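Local coordinates for putative ATP binding component of ABC-transporter (Escherichia coli, PDB 2R5O), which probably powers, as ATP-binding component of an ABC transporter, O-antigen polysaccharide export, its C-terminal carbohydrate-binding domain being the part present here, at residues Ile26-His31 / Lys49-His54; Tyr41-Gly46 / Leu157-Asp162; Met76-Glu81 / Phe143-Gly148. All coordinates share one frame; numbering follows the deposited sequence. Where two conformers were deposited one is given.

Contact 1: Ile26-His31 / Lys49-His54; sequences IEDVYH and KIIDYH
Ile51 O accepts a hydrogen bond from Val29 N at 2.9 Å, and Tyr30 N stands 3.1 Å from the same Ile51 oxygen, so two consecutive amides of 26-31 converge on one carbonyl of strand 49-54. The side chain of Ile51 itself reaches toward the start of the loop. Its CG1 lies between backbone N and carbonyl carbon (chi1 50°), which brings CD1 to 3.5 Å from Ile26 CA. The strand carries a classic beta bulge here, Ile51 and Asp52 both facing Lys77 of the neighbouring strand, and the N-terminal loop packs against the bulge and sends Tyr30 into the immunoglobulin-like sandwich, against Phe143 and Ile164. Val29 sets CG2 against the Asp52 carboxylate, 3.5 Å from CG, while that carboxylate forms a salt bridge with Arg33 and takes Tyr53 N on OD1, from above its plane. Two tyrosines carry the far end. Tyr53 presents its CD2-CE2 edge to the face of Tyr30, CD2 standing 3.4 Å above the ring plane, over its centre, with the planes 59° apart, an edge-to-face pair. Ile50 CG2 adds to the packing 3.7 Å from Tyr30 CE1. Both hydroxyls are held by hydrogen bonds elsewhere, Tyr30 OH with Ser163 OG and Tyr53 OH with Pro34 O, which probably helps to hold the rings at this tilt. At the other end Asp28 OD2 lies 4.3 Å from Lys49 NZ, beyond a salt bridge; its carboxylate forms salt bridges with Arg42 and Arg160.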
loop_
_atom_site.group_PDB
_atom_site.type_symbol
_atom_site.label_atom_id
_atom_site.label_comp_id
_atom_site.label_asym_id
_atom_site.label_seq_id
_atom_site.Cartn_x
_atom_site.Cartn_y
_atom_site.Cartn_z
ATOM N N ILE A 26 -28.764 2.783 21.555
ATOM C CA ILE A 26 -28.048 1.501 21.609
ATOM C C ILE A 26 -28.575 0.427 20.660
ATOM O O ILE A 26 -28.103 -0.707 20.715
ATOM C CB ILE A 26 -27.986 0.921 23.051
ATOM C CG1 ILE A 26 -29.379 0.542 23.569
ATOM C CG2 ILE A 26 -27.305 1.916 23.990
ATOM C CD1 ILE A 26 -29.328 -0.413 24.750
ATOM N N GLU A 27 -29.518 0.774 19.786
ATOM C CA GLU A 27 -30.081 -0.181 18.821
ATOM C C GLU A 27 -28.995 -0.577 17.826
ATOM O O GLU A 27 -28.193 0.255 17.424
ATOM C CB GLU A 27 -31.247 0.454 18.055
ATOM C CG GLU A 27 -31.983 -0.471 17.095
ATOM C CD GLU A 27 -33.066 0.245 16.298
ATOM O OE1 GLU A 27 -33.595 -0.370 15.349
ATOM O OE2 GLU A 27 -33.385 1.423 16.607
ATOM N N ASP A 28 -28.977 -1.848 17.432
ATOM C CA ASP A 28 -27.990 -2.353 16.467
ATOM C C ASP A 28 -28.492 -2.023 15.058
ATOM O O ASP A 28 -29.272 -2.788 14.469
ATOM C CB ASP A 28 -27.764 -3.857 16.706
ATOM C CG ASP A 28 -26.645 -4.426 15.884
ATOM O OD1 ASP A 28 -26.183 -3.778 14.925
ATOM O OD2 ASP A 28 -26.214 -5.551 16.192
ATOM N N VAL A 29 -28.095 -0.851 14.555
ATOM C CA VAL A 29 -28.515 -0.361 13.245
ATOM C C VAL A 29 -27.425 -0.488 12.167
ATOM O O VAL A 29 -27.576 -0.005 11.052
ATOM C CB VAL A 29 -29.004 1.102 13.338
ATOM C CG1 VAL A 29 -30.184 1.196 14.295
ATOM C CG2 VAL A 29 -27.917 2.037 13.766
ATOM N N TYR A 30 -26.341 -1.174 12.505
ATOM C CA TYR A 30 -25.205 -1.383 11.607
ATOM C C TYR A 30 -25.645 -1.856 10.225
ATOM O O TYR A 30 -25.170 -1.365 9.194
ATOM C CB TYR A 30 -24.291 -2.389 12.287
ATOM C CG TYR A 30 -22.888 -2.598 11.771
ATOM C CD1 TYR A 30 -21.779 -2.122 12.485
ATOM C CD2 TYR A 30 -22.646 -3.345 10.623
ATOM C CE1 TYR A 30 -20.501 -2.379 12.079
ATOM C CE2 TYR A 30 -21.346 -3.601 10.200
ATOM C CZ TYR A 30 -20.271 -3.123 10.947
ATOM O OH TYR A 30 -18.978 -3.412 10.572
ATOM N N HIS A 31 -26.572 -2.812 10.218
ATOM C CA HIS A 31 -27.022 -3.460 8.996
ATOM C C HIS A 31 -27.795 -2.511 8.075
ATOM O O HIS A 31 -28.031 -2.856 6.911
ATOM C CB HIS A 31 -27.881 -4.676 9.330
ATOM C CG HIS A 31 -29.230 -4.340 9.862
ATOM N ND1 HIS A 31 -29.501 -4.094 11.192
ATOM C CD2 HIS A 31 -30.396 -4.179 9.204
ATOM C CE1 HIS A 31 -30.789 -3.807 11.323
ATOM N NE2 HIS A 31 -31.352 -3.856 10.136
ATOM N N LYS A 49 -21.201 -4.960 21.817
ATOM C CA LYS A 49 -21.780 -5.043 20.473
ATOM C C LYS A 49 -21.386 -3.814 19.680
ATOM O O LYS A 49 -21.594 -2.692 20.147
ATOM C CB LYS A 49 -23.315 -5.122 20.504
ATOM C CG LYS A 49 -23.824 -6.451 21.000
ATOM C CD LYS A 49 -25.316 -6.429 21.119
ATOM C CE LYS A 49 -25.997 -6.648 19.823
ATOM N NZ LYS A 49 -27.467 -6.973 20.089
ATOM N N ILE A 50 -20.893 -4.036 18.459
ATOM C CA ILE A 50 -20.679 -2.947 17.526
ATOM C C ILE A 50 -22.044 -2.689 16.889
ATOM O O ILE A 50 -22.545 -3.521 16.131
ATOM C CB ILE A 50 -19.649 -3.261 16.460
ATOM C CG1 ILE A 50 -18.350 -3.727 17.113
ATOM C CG2 ILE A 50 -19.445 -2.052 15.598
ATOM C CD1 ILE A 50 -17.330 -4.212 16.123
ATOM N N ILE A 51 -22.674 -1.570 17.238
ATOM C CA ILE A 51 -24.077 -1.317 16.883
ATOM C C ILE A 51 -24.266 -0.332 15.720
ATOM O O ILE A 51 -25.370 -0.189 15.225
ATOM C CB ILE A 51 -24.878 -0.853 18.123
ATOM C CG1 ILE A 51 -24.173 0.285 18.869
ATOM C CG2 ILE A 51 -25.111 -2.043 19.050
ATOM C CD1 ILE A 51 -25.077 0.930 19.917
ATOM N N ASP A 52 -23.195 0.335 15.302
ATOM C CA ASP A 52 -23.308 1.273 14.184
ATOM C C ASP A 52 -21.918 1.560 13.648
ATOM O O ASP A 52 -20.911 1.278 14.314
ATOM C CB ASP A 52 -24.009 2.574 14.627
ATOM C CG ASP A 52 -24.702 3.316 13.492
ATOM O OD1 ASP A 52 -24.671 2.877 12.338
ATOM O OD2 ASP A 52 -25.317 4.362 13.805
ATOM N N TYR A 53 -21.863 2.101 12.436
ATOM C CA TYR A 53 -20.620 2.627 11.878
ATOM C C TYR A 53 -20.912 3.835 11.021
ATOM O O TYR A 53 -22.068 4.087 10.636
ATOM C CB TYR A 53 -19.869 1.565 11.067
ATOM C CG TYR A 53 -20.497 1.162 9.746
ATOM C CD1 TYR A 53 -20.131 1.754 8.531
ATOM C CD2 TYR A 53 -21.443 0.163 9.697
ATOM C CE1 TYR A 53 -20.693 1.364 7.342
ATOM C CE2 TYR A 53 -22.003 -0.255 8.489
ATOM C CZ TYR A 53 -21.613 0.354 7.323
ATOM O OH TYR A 53 -22.200 -0.075 6.139
ATOM N N HIS A 54 -19.846 4.554 10.716
ATOM C CA HIS A 54 -19.934 5.710 9.841
ATOM C C HIS A 54 -18.648 5.805 9.045
ATOM O O HIS A 54 -17.577 5.507 9.558
ATOM C CB HIS A 54 -20.133 6.999 10.661
ATOM C CG HIS A 54 -20.577 8.166 9.848
ATOM N ND1 HIS A 54 -21.897 8.362 9.508
ATOM C CD2 HIS A 54 -19.882 9.197 9.314
ATOM C CE1 HIS A 54 -21.996 9.479 8.796
ATOM N NE2 HIS A 54 -20.786 9.991 8.645
#

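Contact 2: Tyr41-Gly46 / Leu157-Asp162; sequences YRWGQG and LDRRYD. With NA (sodium ion), chain F.
Backbone bonds join Tyr41-Trp43 to Arg159-Tyr161 as antiparallel strands, Trp43 and Tyr41 forming the hydrogen-bonded pairs with Arg159 and Tyr161, and Arg42 with Arg160 the non-hydrogen-bonded pair between them. The shortest link is Arg159 N to Trp43 O at 2.7 Å. Beyond the strand the chain turns through Gly44, whose backbone angles call for glycine, and Gly46 N closes the end on Leu157 O at 2.9 Å. This short strand lies along an edge of 157-161 in one sheet of the immunoglobulin-like domain, where Leu157 and Asp158 form a classic beta bulge facing Ile145.

Charge gathers on the side of Arg42 and Arg160. The extended Arg42 chain delivers its guanidinium side-on to Asp158, NE to OD1 and NH2 to OD2, both at 2.8 Å; the NE bond is almost straight (174°) and uses the syn lone pair of OD1. Asp158 OD2 also takes Ile50 N. Over one face of Arg42 the Arg160 guanidinium lies flat, centres 3.5 Å apart and planes 13° apart.

On the other face, with Tyr41, Trp43, Arg159 and Tyr161, the contacts are apolar and CH-pi. Arg159 CB sits over the five-membered ring of Trp43, 3.5 Å from its centroid, a CH-pi contact, and CG follows the ring toward CZ2. Tyr41 CB meets Tyr161 CD2 at 4.1 Å, and the hydroxyl of Tyr41 binds a sodium ion, OH to sodium 2.5 Å.

Because Asp28 bridges to both stacked arginines, Asp158 to Arg42 and Glu40 to Arg160, three carboxylates probably more than offset the two positive charges, which would let the guanidinium groups lie face to face.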
loop_
_atom_site.group_PDB
_atom_site.type_symbol
_atom_site.label_atom_id
_atom_site.label_comp_id
_atom_site.label_asym_id
_atom_site.label_seq_id
_atom_site.Cartn_x
_atom_site.Cartn_y
_atom_site.Cartn_z
ATOM N N TYR A 41 -19.643 -12.079 8.181
ATOM C CA TYR A 41 -19.525 -13.170 9.147
ATOM C C TYR A 41 -19.263 -12.574 10.522
ATOM O O TYR A 41 -18.125 -12.223 10.846
ATOM C CB TYR A 41 -18.433 -14.152 8.712
ATOM C CG TYR A 41 -18.171 -15.279 9.701
ATOM C CD1 TYR A 41 -19.102 -15.706 10.656
ATOM C CD2 TYR A 41 -16.971 -15.944 9.672
ATOM C CE1 TYR A 41 -18.828 -16.754 11.535
ATOM C CE2 TYR A 41 -16.674 -16.965 10.565
ATOM C CZ TYR A 41 -17.611 -17.350 11.490
ATOM O OH TYR A 41 -17.313 -18.371 12.367
ATOM N N ARG A 42 -20.313 -12.420 11.314
ATOM C CA ARG A 42 -20.238 -11.858 12.634
ATOM C C ARG A 42 -19.976 -12.954 13.645
ATOM O O ARG A 42 -20.630 -13.995 13.602
ATOM C CB ARG A 42 -21.530 -11.114 12.940
ATOM C CG ARG A 42 -21.486 -10.316 14.224
ATOM C CD ARG A 42 -22.786 -9.604 14.483
ATOM N NE ARG A 42 -22.678 -8.638 15.566
ATOM C CZ ARG A 42 -23.676 -7.820 15.901
ATOM N NH1 ARG A 42 -24.828 -7.919 15.258
ATOM N NH2 ARG A 42 -23.500 -6.887 16.825
ATOM N N TRP A 43 -19.023 -12.736 14.536
ATOM C CA TRP A 43 -18.650 -13.720 15.535
ATOM C C TRP A 43 -18.144 -12.998 16.769
ATOM O O TRP A 43 -17.879 -11.783 16.759
ATOM C CB TRP A 43 -17.625 -14.736 14.977
ATOM C CG TRP A 43 -16.307 -14.128 14.631
ATOM C CD1 TRP A 43 -15.970 -13.396 13.534
ATOM C CD2 TRP A 43 -15.120 -14.220 15.441
ATOM N NE1 TRP A 43 -14.642 -13.013 13.610
ATOM C CE2 TRP A 43 -14.103 -13.510 14.774
ATOM C CE3 TRP A 43 -14.819 -14.860 16.646
ATOM C CZ2 TRP A 43 -12.803 -13.392 15.297
ATOM C CZ3 TRP A 43 -13.528 -14.719 17.175
ATOM C CH2 TRP A 43 -12.544 -14.014 16.481
ATOM N N GLY A 44 -17.936 -13.742 17.841
ATOM C CA GLY A 44 -17.417 -13.161 19.079
ATOM C C GLY A 44 -17.987 -13.828 20.299
ATOM O O GLY A 44 -18.981 -14.538 20.229
ATOM N N GLN A 45 -17.389 -13.558 21.449
ATOM C CA GLN A 45 -17.844 -14.127 22.713
ATOM C C GLN A 45 -18.959 -13.337 23.338
ATOM O O GLN A 45 -19.588 -13.849 24.282
ATOM C CB GLN A 45 -16.677 -14.229 23.696
ATOM C CG GLN A 45 -15.663 -15.275 23.279
ATOM C CD GLN A 45 -14.761 -15.704 24.429
ATOM O OE1 GLN A 45 -15.120 -15.581 25.594
ATOM N NE2 GLN A 45 -13.597 -16.200 24.095
ATOM N N GLY A 46 -19.245 -12.137 22.878
ATOM C CA GLY A 46 -20.242 -11.290 23.523
ATOM C C GLY A 46 -19.632 -10.422 24.593
ATOM O O GLY A 46 -18.430 -10.491 24.831
ATOM N N LEU A 157 -14.930 -9.778 21.381
ATOM C CA LEU A 157 -16.262 -9.514 21.930
ATOM C C LEU A 157 -17.300 -9.507 20.828
ATOM O O LEU A 157 -18.285 -10.223 20.918
ATOM C CB LEU A 157 -16.299 -8.216 22.732
ATOM C CG LEU A 157 -15.220 -8.095 23.815
ATOM C CD1 LEU A 157 -15.271 -6.741 24.466
ATOM C CD2 LEU A 157 -15.349 -9.193 24.867
ATOM N N ASP A 158 -17.083 -8.697 19.805
ATOM C CA ASP A 158 -17.959 -8.646 18.625
ATOM C C ASP A 158 -17.078 -8.334 17.441
ATOM O O ASP A 158 -16.362 -7.331 17.473
ATOM C CB ASP A 158 -19.064 -7.578 18.789
ATOM C CG ASP A 158 -20.111 -7.622 17.691
ATOM O OD1 ASP A 158 -20.258 -8.670 17.010
ATOM O OD2 ASP A 158 -20.792 -6.585 17.495
ATOM N N ARG A 159 -17.093 -9.173 16.422
ATOM C CA ARG A 159 -16.179 -9.096 15.288
ATOM C C ARG A 159 -17.034 -9.161 14.047
ATOM O O ARG A 159 -17.651 -10.198 13.771
ATOM C CB ARG A 159 -15.189 -10.253 15.336
ATOM C CG ARG A 159 -14.441 -10.352 16.675
ATOM C CD ARG A 159 -13.583 -9.100 17.002
ATOM N NE ARG A 159 -12.606 -8.971 15.955
ATOM C CZ ARG A 159 -11.375 -9.440 15.988
ATOM N NH1 ARG A 159 -10.799 -9.803 17.141
ATOM N NH2 ARG A 159 -10.692 -9.449 14.863
ATOM N N ARG A 160 -17.129 -8.063 13.322
ATOM C CA ARG A 160 -18.030 -7.940 12.162
ATOM C C ARG A 160 -17.195 -8.072 10.896
ATOM O O ARG A 160 -16.812 -7.075 10.259
ATOM C CB ARG A 160 -18.860 -6.678 12.288
ATOM C CG ARG A 160 -19.637 -6.718 13.601
ATOM C CD ARG A 160 -20.849 -5.818 13.721
ATOM N NE ARG A 160 -21.922 -6.266 12.837
ATOM C CZ ARG A 160 -23.183 -5.891 12.981
ATOM N NH1 ARG A 160 -23.532 -5.090 13.959
ATOM N NH2 ARG A 160 -24.093 -6.315 12.122
ATOM N N TYR A 161 -16.851 -9.323 10.598
ATOM C CA TYR A 161 -15.825 -9.630 9.621
ATOM C C TYR A 161 -16.422 -9.549 8.207
ATOM O O TYR A 161 -17.511 -10.057 7.924
ATOM C CB TYR A 161 -15.300 -11.031 9.913
ATOM C CG TYR A 161 -14.294 -11.579 8.953
ATOM C CD1 TYR A 161 -13.006 -11.085 8.881
ATOM C CD2 TYR A 161 -14.615 -12.673 8.162
ATOM C CE1 TYR A 161 -12.074 -11.661 7.986
ATOM C CE2 TYR A 161 -13.722 -13.223 7.297
ATOM C CZ TYR A 161 -12.475 -12.725 7.206
ATOM O OH TYR A 161 -11.600 -13.338 6.329
ATOM N N ASP A 162 -15.685 -8.876 7.318
ATOM C CA ASP A 162 -16.055 -8.674 5.923
ATOM C C ASP A 162 -17.485 -8.160 5.832
ATOM O O ASP A 162 -18.310 -8.633 5.046
ATOM C CB ASP A 162 -15.898 -9.953 5.099
ATOM C CG ASP A 162 -14.450 -10.330 4.814
ATOM O OD1 ASP A 162 -13.551 -9.522 4.986
ATOM O OD2 ASP A 162 -14.265 -11.502 4.373
HETATM NA NA NA F . -18.784 -18.425 14.441
#

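Contact 3: Met76-Glu81 / Phe143-Gly148; sequences MKVVFE and FGISAG
Met76 slides along the Phe143 ring, the two side chains running in opposite directions, where the facing sheets of an immunoglobulin-like beta sandwich meet. CB lies over one face of the ring, 4.0 Å from its centroid, as a CH-pi contact, offset toward the rim. The sulfur then comes down obliquely, SD 3.6 Å from Phe143 CD1, making a Met-aromatic contact. With chi1 at 47° CG is tucked over its own backbone, and the chain passes across the CD1 side of the ring before its last torsion bends the methyl toward the opposite backbone. There Met76 CE touches Gly144 O at 3.5 Å.

The rest of the interface centres on Ile145, which points toward strand 76-80 and splits its branches between two partners. CG2 meets Val78 CG1 at 4.2 Å, while CG1, anti to the backbone N (chi1 -175°), carries the chain toward Phe80, whose CE1 it meets at 3.9 Å. All six residues that touch are buried, and the contact is apolar apart from the methyl of Met76 on Gly144 O.

The axes of segments 76-80 and 143-147 pass 8.7 Å apart and cross at -35°, the twist usual for aligned sheets packed face to face. Each strand is fixed within its own sheet: 76-80 bonds through its backbone to 49-54 on one flank and to Arg124 and Phe126 on the other, and 143-147 pairs with 157-161. Around the first shell, Phe126 and Pro89 pack on Met76, Tyr53, Ile91 and Ile164 on Phe143, and Ile50 on Ile145. Within its own strand, Phe80 is backed by Val78, two residues earlier, with CG1 standing 3.5 Å above the ring plane, offset toward its rim.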
loop_
_atom_site.group_PDB
_atom_site.type_symbol
_atom_site.label_atom_id
_atom_site.label_comp_id
_atom_site.label_asym_id
_atom_site.label_seq_id
_atom_site.Cartn_x
_atom_site.Cartn_y
_atom_site.Cartn_z
ATOM N N MET A 76 -16.670 3.434 14.334
ATOM C CA MET A 76 -17.520 2.367 14.838
ATOM C C MET A 76 -18.051 2.742 16.215
ATOM O O MET A 76 -17.323 3.305 17.022
ATOM C CB MET A 76 -16.760 1.023 14.883
ATOM C CG MET A 76 -15.355 1.103 15.510
ATOM S SD MET A 76 -14.449 -0.450 15.667
ATOM C CE MET A 76 -15.309 -1.058 17.055
ATOM N N LYS A 77 -19.321 2.428 16.475
ATOM C CA LYS A 77 -19.965 2.705 17.753
ATOM C C LYS A 77 -20.224 1.388 18.461
ATOM O O LYS A 77 -20.754 0.444 17.868
ATOM C CB LYS A 77 -21.280 3.433 17.537
ATOM C CG LYS A 77 -21.958 3.808 18.850
ATOM C CD LYS A 77 -23.130 4.778 18.682
ATOM C CE LYS A 77 -24.345 4.083 18.149
ATOM N NZ LYS A 77 -25.611 4.887 18.332
ATOM N N VAL A 78 -19.855 1.332 19.735
ATOM C CA VAL A 78 -19.931 0.106 20.534
ATOM C C VAL A 78 -20.673 0.375 21.835
ATOM O O VAL A 78 -20.416 1.394 22.499
ATOM C CB VAL A 78 -18.531 -0.416 20.899
ATOM C CG1 VAL A 78 -18.625 -1.746 21.649
ATOM C CG2 VAL A 78 -17.681 -0.551 19.648
ATOM N N VAL A 79 -21.547 -0.557 22.225
ATOM C CA VAL A 79 -22.132 -0.566 23.565
ATOM C C VAL A 79 -21.525 -1.718 24.359
ATOM O O VAL A 79 -21.429 -2.830 23.864
ATOM C CB VAL A 79 -23.691 -0.624 23.530
ATOM C CG1 VAL A 79 -24.254 -1.869 22.810
ATOM C CG2 VAL A 79 -24.258 -0.565 24.955
ATOM N N PHE A 80 -21.086 -1.424 25.581
ATOM C CA PHE A 80 -20.422 -2.392 26.459
ATOM C C PHE A 80 -21.382 -2.883 27.526
ATOM O O PHE A 80 -22.060 -2.085 28.159
ATOM C CB PHE A 80 -19.184 -1.757 27.077
ATOM C CG PHE A 80 -18.149 -1.399 26.042
ATOM C CD1 PHE A 80 -17.214 -2.344 25.631
ATOM C CD2 PHE A 80 -18.145 -0.164 25.443
ATOM C CE1 PHE A 80 -16.281 -2.043 24.667
ATOM C CE2 PHE A 80 -17.211 0.145 24.474
ATOM C CZ PHE A 80 -16.271 -0.795 24.096
ATOM N N GLU A 81 -21.458 -4.202 27.678
ATOM C CA GLU A 81 -22.377 -4.831 28.637
ATOM C C GLU A 81 -21.733 -5.037 30.018
ATOM O O GLU A 81 -22.448 -5.260 30.996
ATOM C CB GLU A 81 -22.929 -6.133 28.045
ATOM C CG GLU A 81 -24.028 -5.874 26.978
ATOM C CD GLU A 81 -23.591 -6.059 25.535
ATOM O OE1 GLU A 81 -23.274 -5.048 24.863
ATOM O OE2 GLU A 81 -23.601 -7.216 25.056
ATOM N N PHE A 143 -14.885 -4.424 11.107
ATOM C CA PHE A 143 -14.723 -3.725 12.362
ATOM C C PHE A 143 -14.828 -4.763 13.475
ATOM O O PHE A 143 -15.733 -5.616 13.422
ATOM C CB PHE A 143 -15.816 -2.696 12.600
ATOM C CG PHE A 143 -15.684 -1.390 11.853
ATOM C CD1 PHE A 143 -14.658 -0.533 12.112
ATOM C CD2 PHE A 143 -16.655 -0.995 10.957
ATOM C CE1 PHE A 143 -14.608 0.702 11.538
ATOM C CE2 PHE A 143 -16.595 0.235 10.332
ATOM C CZ PHE A 143 -15.560 1.089 10.630
ATOM N N GLY A 144 -13.973 -4.690 14.484
ATOM C CA GLY A 144 -14.023 -5.590 15.621
ATOM C C GLY A 144 -13.777 -4.875 16.923
ATOM O O GLY A 144 -13.148 -3.817 16.948
ATOM N N ILE A 145 -14.270 -5.457 18.021
ATOM C CA ILE A 145 -13.976 -4.987 19.387
ATOM C C ILE A 145 -13.586 -6.210 20.225
ATOM O O ILE A 145 -14.284 -7.227 20.213
ATOM C CB ILE A 145 -15.166 -4.156 19.999
ATOM C CG1 ILE A 145 -14.817 -3.566 21.363
ATOM C CG2 ILE A 145 -16.418 -4.939 20.067
ATOM C CD1 ILE A 145 -13.845 -2.411 21.298
ATOM N N SER A 146 -12.469 -6.085 20.937
ATOM C CA SER A 146 -11.922 -7.110 21.805
ATOM C C SER A 146 -11.513 -6.483 23.107
ATOM O O SER A 146 -11.534 -5.267 23.243
ATOM C CB SER A 146 -10.730 -7.780 21.115
ATOM O OG SER A 146 -11.083 -8.249 19.811
ATOM N N ALA A 147 -11.166 -7.306 24.083
ATOM C CA ALA A 147 -10.720 -6.787 25.375
ATOM C C ALA A 147 -9.643 -7.666 25.977
ATOM O O ALA A 147 -9.675 -8.880 25.852
ATOM C CB ALA A 147 -11.874 -6.680 26.337
ATOM N N GLY A 148 -8.695 -7.033 26.661
ATOM C CA GLY A 148 -7.663 -7.748 27.413
ATOM C C GLY A 148 -6.274 -7.180 27.184
ATOM O O GLY A 148 -6.106 -5.964 27.085
#

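How the contacts relate
All three contacts lie close together, with centres 10 to 13 Å apart, in one immunoglobulin-like C-terminal domain. Contacts 1 and 3 share the four-stranded antiparallel sheet, in which 48-57 and 71-80 are neighbours; contacts 2 and 3 share the other sheet through 137-147 and 153-169. Contact 3 joins the two sheets face to face, whereas contacts 1 and 2 bring the N-terminal part of the chain onto them. Along the sequence contact 1 interlocks with contact 2, and contact 3 lies wholly between the two halves of contact 2. The backbone N and O of Ile50, probably hydrogen-bonded to the side chains of Asp158 and Arg160, join contact 1 to contact 2 across the sheets.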